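Local coordinates for protein transketolase (Campylobacter jejuni, PDB 3M34) that belongs to the transketolase family of thiamine diphosphate-dependent enzymes and holds the cofactor in sites built from both subunits of a dimer, at residues A415-F420 / F442-I447; A34-A39 / T244-A249. All blocks are in the same frame, centred on the assembly; numbering follows the deposited sequence.

Interaction 1: residues A415-F420 / F442-I447; sequences ATFFIF and FTHDSI. With TPP (thiamine diphosphate), chain F.
Phe417 and His444 meet ring against ring where two neighbouring parallel strands end. CE1 of Phe417 sits above the centre of the imidazole, 3.4 Å from His444 ND1, with the ring planes at 40°, so the pair is oblique rather than stacked. The phenyl is also met at its edge, in plane, by Thr443 OG1, 3.6 Å from Phe417 CD1. Thr443 OG1 accepts a hydrogen bond from His444 ND1 at 2.7 Å, which helps fix the rotation of the imidazole, whose face Phe417 CE1 covers; chi1 of Thr443 (77°) sets OG1 between the backbone N and carbonyl carbon, within reach of both rings. Asn372 is a second partner of OG1. On another side of the strand pair, CD1 of Phe418 lies 3.6 Å from Phe442 CB; their rings are nearly parallel but slid apart, and Phe465 of helix 461-467 meets Phe442.

Behind the side chains, Thr443 N donates to Thr416 O, and Phe418 N gives a straighter bond (163° at the hydrogen) to Thr443 O at 2.8 Å. Beyond them a water accepts from Ile419 N and donates to His444 O, linking the two segments just past the strand ends. Phe420 CE2 is 3.2 Å from TPP C4'; the aminopyrimidine lies over one face of that ring and Ile419 CG2 over the opposite one. Strand 411-417 of this beta-alpha-beta unit thus leads into a turn whose Phe420 packs against the cofactor's pyrimidine, while His444 ND1 is committed to Thr443 OG1 and a glycerol, probably from the crystallisation liquor, lies beside the His444 side chain.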
loop_
_atom_site.group_PDB
_atom_site.type_symbol
_atom_site.label_atom_id
_atom_site.label_comp_id
_atom_site.label_asym_id
_atom_site.label_seq_id
_atom_site.Cartn_x
_atom_site.Cartn_y
_atom_site.Cartn_z
ATOM N N ALA A 415 -9.627 -0.402 11.124
ATOM C CA ALA A 415 -9.736 -1.875 11.119
ATOM C C ALA A 415 -9.878 -2.446 9.712
ATOM O O ALA A 415 -10.633 -1.944 8.866
ATOM C CB ALA A 415 -10.936 -2.340 11.986
ATOM N N THR A 416 -9.162 -3.545 9.484
ATOM C CA THR A 416 -9.354 -4.338 8.297
ATOM C C THR A 416 -8.775 -5.754 8.566
ATOM O O THR A 416 -8.243 -6.011 9.624
ATOM C CB THR A 416 -8.726 -3.702 6.999
ATOM O OG1 THR A 416 -9.056 -4.491 5.814
ATOM C CG2 THR A 416 -7.217 -3.389 7.152
ATOM N N PHE A 417 -8.827 -6.607 7.546
ATOM C CA PHE A 417 -8.071 -7.891 7.602
ATOM C C PHE A 417 -6.576 -7.594 7.525
ATOM O O PHE A 417 -6.098 -6.680 6.831
ATOM C CB PHE A 417 -8.379 -8.841 6.428
ATOM C CG PHE A 417 -9.815 -9.365 6.355
ATOM C CD1 PHE A 417 -10.579 -9.580 7.508
ATOM C CD2 PHE A 417 -10.383 -9.655 5.108
ATOM C CE1 PHE A 417 -11.872 -10.078 7.420
ATOM C CE2 PHE A 417 -11.697 -10.149 5.005
ATOM C CZ PHE A 417 -12.433 -10.375 6.189
ATOM N N PHE A 418 -5.793 -8.394 8.237
ATOM C CA PHE A 418 -4.372 -8.146 8.303
ATOM C C PHE A 418 -3.733 -8.173 6.916
ATOM O O PHE A 418 -2.837 -7.396 6.662
ATOM C CB PHE A 418 -3.724 -9.197 9.211
ATOM C CG PHE A 418 -2.280 -8.973 9.602
ATOM C CD1 PHE A 418 -1.710 -7.719 9.747
ATOM C CD2 PHE A 418 -1.483 -10.064 9.936
ATOM C CE1 PHE A 418 -0.423 -7.562 10.178
ATOM C CE2 PHE A 418 -0.229 -9.896 10.400
ATOM C CZ PHE A 418 0.331 -8.656 10.501
ATOM N N ILE A 419 -4.205 -9.037 6.004
ATOM C CA ILE A 419 -3.644 -9.039 4.630
ATOM C C ILE A 419 -3.778 -7.659 3.976
ATOM O O ILE A 419 -2.881 -7.218 3.253
ATOM C CB ILE A 419 -4.222 -10.175 3.750
ATOM C CG1 ILE A 419 -3.455 -10.273 2.423
ATOM C CG2 ILE A 419 -5.682 -10.037 3.576
ATOM C CD1 ILE A 419 -1.946 -10.318 2.574
ATOM N N PHE A 420 -4.899 -6.974 4.246
ATOM C CA PHE A 420 -5.132 -5.677 3.637
ATOM C C PHE A 420 -4.585 -4.522 4.399
ATOM O O PHE A 420 -4.693 -3.338 3.958
ATOM C CB PHE A 420 -6.576 -5.525 3.195
ATOM C CG PHE A 420 -7.036 -6.669 2.319
ATOM C CD1 PHE A 420 -6.246 -7.087 1.271
ATOM C CD2 PHE A 420 -8.187 -7.362 2.580
ATOM C CE1 PHE A 420 -6.622 -8.143 0.476
ATOM C CE2 PHE A 420 -8.567 -8.409 1.781
ATOM C CZ PHE A 420 -7.747 -8.806 0.736
ATOM N N PHE A 442 -6.241 -5.531 13.108
ATOM C CA PHE A 442 -6.016 -6.394 11.965
ATOM C C PHE A 442 -6.424 -7.810 12.344
ATOM O O PHE A 442 -5.684 -8.519 13.045
ATOM C CB PHE A 442 -4.515 -6.413 11.593
ATOM C CG PHE A 442 -3.946 -5.076 11.137
ATOM C CD1 PHE A 442 -4.694 -4.217 10.362
ATOM C CD2 PHE A 442 -2.674 -4.680 11.471
ATOM C CE1 PHE A 442 -4.136 -3.013 9.925
ATOM C CE2 PHE A 442 -2.142 -3.492 11.058
ATOM C CZ PHE A 442 -2.916 -2.635 10.280
ATOM N N THR A 443 -7.542 -8.253 11.833
ATOM C CA THR A 443 -8.061 -9.583 12.089
ATOM C C THR A 443 -7.656 -10.575 10.991
ATOM O O THR A 443 -7.103 -10.186 9.947
ATOM C CB THR A 443 -9.570 -9.594 12.347
ATOM O OG1 THR A 443 -10.293 -9.454 11.125
ATOM C CG2 THR A 443 -9.990 -8.437 13.399
ATOM N N HIS A 444 -7.975 -11.849 11.193
ATOM C CA HIS A 444 -7.746 -12.818 10.111
ATOM C C HIS A 444 -6.245 -12.918 9.826
ATOM O O HIS A 444 -5.761 -12.796 8.707
ATOM C CB HIS A 444 -8.603 -12.462 8.898
ATOM C CG HIS A 444 -10.074 -12.667 9.120
ATOM N ND1 HIS A 444 -10.788 -11.901 10.032
ATOM C CD2 HIS A 444 -10.993 -13.427 8.472
ATOM C CE1 HIS A 444 -12.049 -12.278 10.030
ATOM N NE2 HIS A 444 -12.214 -13.194 9.085
ATOM N N ASP A 445 -5.502 -13.257 10.854
ATOM C CA ASP A 445 -4.065 -12.968 10.895
ATOM C C ASP A 445 -3.116 -14.028 10.237
ATOM O O ASP A 445 -1.901 -13.820 10.222
ATOM C CB ASP A 445 -3.622 -12.807 12.338
ATOM C CG ASP A 445 -3.652 -14.103 13.135
ATOM O OD1 ASP A 445 -4.562 -14.946 13.004
ATOM O OD2 ASP A 445 -2.731 -14.263 13.987
ATOM N N SER A 446 -3.658 -15.139 9.760
ATOM C CA SER A 446 -2.785 -16.229 9.309
ATOM C C SER A 446 -3.474 -17.150 8.324
ATOM O O SER A 446 -4.644 -16.941 7.937
ATOM C CB SER A 446 -2.308 -17.036 10.513
ATOM O OG SER A 446 -3.311 -17.953 10.957
ATOM N N ILE A 447 -2.734 -18.175 7.913
ATOM C CA ILE A 447 -3.341 -19.288 7.173
ATOM C C ILE A 447 -4.603 -19.893 7.819
ATOM O O ILE A 447 -5.375 -20.583 7.143
ATOM C CB ILE A 447 -2.299 -20.393 6.871
ATOM C CG1 ILE A 447 -1.575 -20.838 8.152
ATOM C CG2 ILE A 447 -1.340 -19.936 5.763
ATOM C CD1 ILE A 447 -0.813 -22.199 8.034
HETATM N "N1'" TPP F . -10.327 -5.113 1.034
HETATM C "C2'" TPP F . -9.703 -5.496 -0.122
HETATM C CM2 TPP F . -8.553 -4.650 -0.693
HETATM N "N3'" TPP F . -10.018 -6.685 -0.682
HETATM C "C4'" TPP F . -10.976 -7.465 -0.147
HETATM N "N4'" TPP F . -11.272 -8.644 -0.712
HETATM C "C5'" TPP F . -11.684 -7.057 1.014
HETATM C "C6'" TPP F . -11.282 -5.862 1.582
HETATM C "C7'" TPP F . -12.800 -7.891 1.660
HETATM N N3 TPP F . -14.032 -7.861 0.828
HETATM C C2 TPP F . -14.367 -8.856 -0.029
HETATM S S1 TPP F . -15.774 -8.414 -0.914
HETATM C C5 TPP F . -16.046 -7.027 0.059
HETATM C C4 TPP F . -14.936 -6.864 0.882
HETATM C CM4 TPP F . -14.815 -5.699 1.847
HETATM C C6 TPP F . -17.253 -6.181 -0.188
HETATM C C7 TPP F . -17.265 -6.083 -1.682
HETATM O O7 TPP F . -18.505 -5.885 -2.040
HETATM P PA TPP F . -18.904 -6.001 -3.433
HETATM O O1A TPP F . -19.834 -4.884 -3.133
HETATM O O2A TPP F . -17.635 -5.638 -4.053
HETATM O O3A TPP F . -19.269 -7.394 -3.187
HETATM P PB TPP F . -20.692 -8.099 -3.497
HETATM O O1B TPP F . -21.090 -8.076 -2.045
HETATM O O2B TPP F . -21.859 -7.158 -3.946
HETATM O O3B TPP F . -20.679 -9.501 -3.713
HETATM O O HOH W 1 -6.018 -11.311 6.484
#

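Interaction 2: residues A34-A39 / T244-A249; sequences APLGLA and TIAKGA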
loop_
_atom_site.group_PDB
_atom_site.type_symbol
_atom_site.label_atom_id
_atom_site.label_comp_id
_atom_site.label_asym_id
_atom_site.label_seq_id
_atom_site.Cartn_x
_atom_site.Cartn_y
_atom_site.Cartn_z
ATOM N N ALA A 34 7.202 24.842 -6.595
ATOM C CA ALA A 34 5.890 24.922 -5.950
ATOM C C ALA A 34 5.812 26.141 -5.030
ATOM O O ALA A 34 4.833 26.873 -5.080
ATOM C CB ALA A 34 5.545 23.615 -5.181
ATOM N N PRO A 35 6.844 26.382 -4.196
ATOM C CA PRO A 35 6.780 27.595 -3.402
ATOM C C PRO A 35 6.494 28.870 -4.232
ATOM O O PRO A 35 5.684 29.699 -3.804
ATOM C CB PRO A 35 8.191 27.652 -2.790
ATOM C CG PRO A 35 8.470 26.151 -2.530
ATOM C CD PRO A 35 7.985 25.528 -3.793
ATOM N N LEU A 36 7.193 28.998 -5.357
ATOM C CA LEU A 36 7.048 30.225 -6.192
ATOM C C LEU A 36 5.694 30.253 -6.843
ATOM O O LEU A 36 5.049 31.303 -6.973
ATOM C CB LEU A 36 8.168 30.315 -7.242
ATOM C CG LEU A 36 9.393 31.075 -6.737
ATOM C CD1 LEU A 36 10.024 30.508 -5.441
ATOM C CD2 LEU A 36 10.418 31.081 -7.807
ATOM N N GLY A 37 5.217 29.070 -7.253
ATOM C CA GLY A 37 3.913 28.984 -7.835
ATOM C C GLY A 37 2.773 29.264 -6.895
ATOM O O GLY A 37 1.669 29.661 -7.320
ATOM N N LEU A 38 2.978 28.978 -5.604
ATOM C CA LEU A 38 1.918 29.049 -4.593
ATOM C C LEU A 38 1.926 30.363 -3.798
ATOM O O LEU A 38 1.041 30.642 -3.005
ATOM C CB LEU A 38 2.046 27.869 -3.618
ATOM C CG LEU A 38 1.582 26.515 -4.167
ATOM C CD1 LEU A 38 2.135 25.336 -3.287
ATOM C CD2 LEU A 38 0.091 26.460 -4.233
ATOM N N ALA A 39 2.939 31.172 -4.044
ATOM C CA ALA A 39 3.178 32.313 -3.151
ATOM C C ALA A 39 2.079 33.368 -3.160
ATOM O O ALA A 39 1.743 33.912 -2.114
ATOM C CB ALA A 39 4.546 32.933 -3.438
ATOM N N THR A 244 1.801 29.033 -12.678
ATOM C CA THR A 244 3.022 28.753 -13.384
ATOM C C THR A 244 4.045 28.292 -12.364
ATOM O O THR A 244 4.367 29.024 -11.424
ATOM C CB THR A 244 3.532 30.016 -14.068
ATOM O OG1 THR A 244 2.533 30.419 -15.057
ATOM C CG2 THR A 244 4.887 29.788 -14.731
ATOM N N ILE A 245 4.568 27.118 -12.560
ATOM C CA ILE A 245 5.603 26.664 -11.659
ATOM C C ILE A 245 6.794 27.650 -11.721
ATOM O O ILE A 245 7.153 28.147 -12.765
ATOM C CB ILE A 245 5.985 25.181 -11.932
ATOM C CG1 ILE A 245 6.780 24.617 -10.725
ATOM C CG2 ILE A 245 6.847 25.018 -13.177
ATOM C CD1 ILE A 245 7.073 23.119 -10.852
ATOM N N ALA A 246 7.372 27.919 -10.550
ATOM C CA ALA A 246 8.512 28.852 -10.413
ATOM C C ALA A 246 8.176 30.255 -10.926
ATOM O O ALA A 246 9.061 30.935 -11.470
ATOM C CB ALA A 246 9.791 28.311 -11.127
ATOM N N LYS A 247 6.938 30.662 -10.746
ATOM C CA LYS A 247 6.463 31.989 -11.142
ATOM C C LYS A 247 7.421 33.001 -10.520
ATOM O O LYS A 247 7.684 32.965 -9.334
ATOM C CB LYS A 247 5.062 32.227 -10.641
ATOM C CG LYS A 247 4.503 33.619 -10.936
ATOM C CD LYS A 247 4.198 33.825 -12.411
ATOM C CE LYS A 247 3.505 35.130 -12.607
ATOM N NZ LYS A 247 3.237 35.354 -14.059
ATOM N N GLY A 248 7.901 33.919 -11.346
ATOM C CA GLY A 248 8.825 34.945 -10.906
ATOM C C GLY A 248 10.260 34.601 -11.183
ATOM O O GLY A 248 11.125 35.505 -11.067
ATOM N N ALA A 249 10.573 33.344 -11.537
ATOM C CA ALA A 249 11.963 32.935 -11.775
ATOM C C ALA A 249 12.411 32.904 -13.253
ATOM O O ALA A 249 13.225 32.076 -13.647
ATOM C CB ALA A 249 12.273 31.609 -11.095
#
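Leu36 directs its CB toward the loop 244-249, and the loop receives it mainly with backbone. Leu36 CB lies 3.4 Å from Lys247 O and 3.5 Å from Ala246 CA. Further out, Leu36 CD2 reaches the methyl of Ala249, 3.8 Å from Ala249 CB, and that methyl is itself directed toward the helix. The leucine therefore rests along the second of two overlapping type II turns, Ala246 to Ala249, with Lys247 O beside its CB, CG and CD2. Ala246 turns its own methyl away from the helix, which lets its CA come close to Leu36.

Next to Leu36, Gly37 offers backbone alone, its CA 3.6 Å from Thr244 O. Ile245 points away from the helix at CB, but CG1, anti to the backbone N (chi1 -164°), passes 4.2 Å from Ala34 N. Lys247 runs alongside: its CB approaches Leu36 O at 3.8 Å, whereas its amino end leads off.

No hydrogen bond joins the two segments directly. Arg17 of helix 6-27 fills that role from outside, donating from NE to Lys247 O and weakly from NH2 to Leu36 O, so one guanidinium bridges the two segments, one arm of it weakly. Ala246 also pairs through its backbone with Gly33, just before Ala34. Helix 33-48 and the loop that follows strand 237-242 are thus held by packing of Leu36 on backbone and the Ala249 methyl, by Arg17, and by the Gly33-Ala246 backbone bond, and Ala34 and Ile245, both touching thiamine diphosphate, are brought together at the cofactor's side of this domain.

In the fold
Both contacts are buried, yet they lie on opposite sides of the chain's centre, their centres 45 Å apart, in different cofactor-binding domains. Interaction 1 joins adjacent strands of one beta-alpha-beta unit in the pyrimidine-binding domain, where main-chain hydrogen bonds and aromatic rings dominate. Interaction 2 joins a helix to a loop about 205 residues later in the thiamine diphosphate-binding domain, partly exposed at Thr244 and Lys247, with apolar contact and no direct hydrogen bond. The two share no secondary-structure element. Each nevertheless borders a thiamine diphosphate, and the cofactor beside interaction 1 also bonds to the second subunit, consistent with sites completed across the dimer.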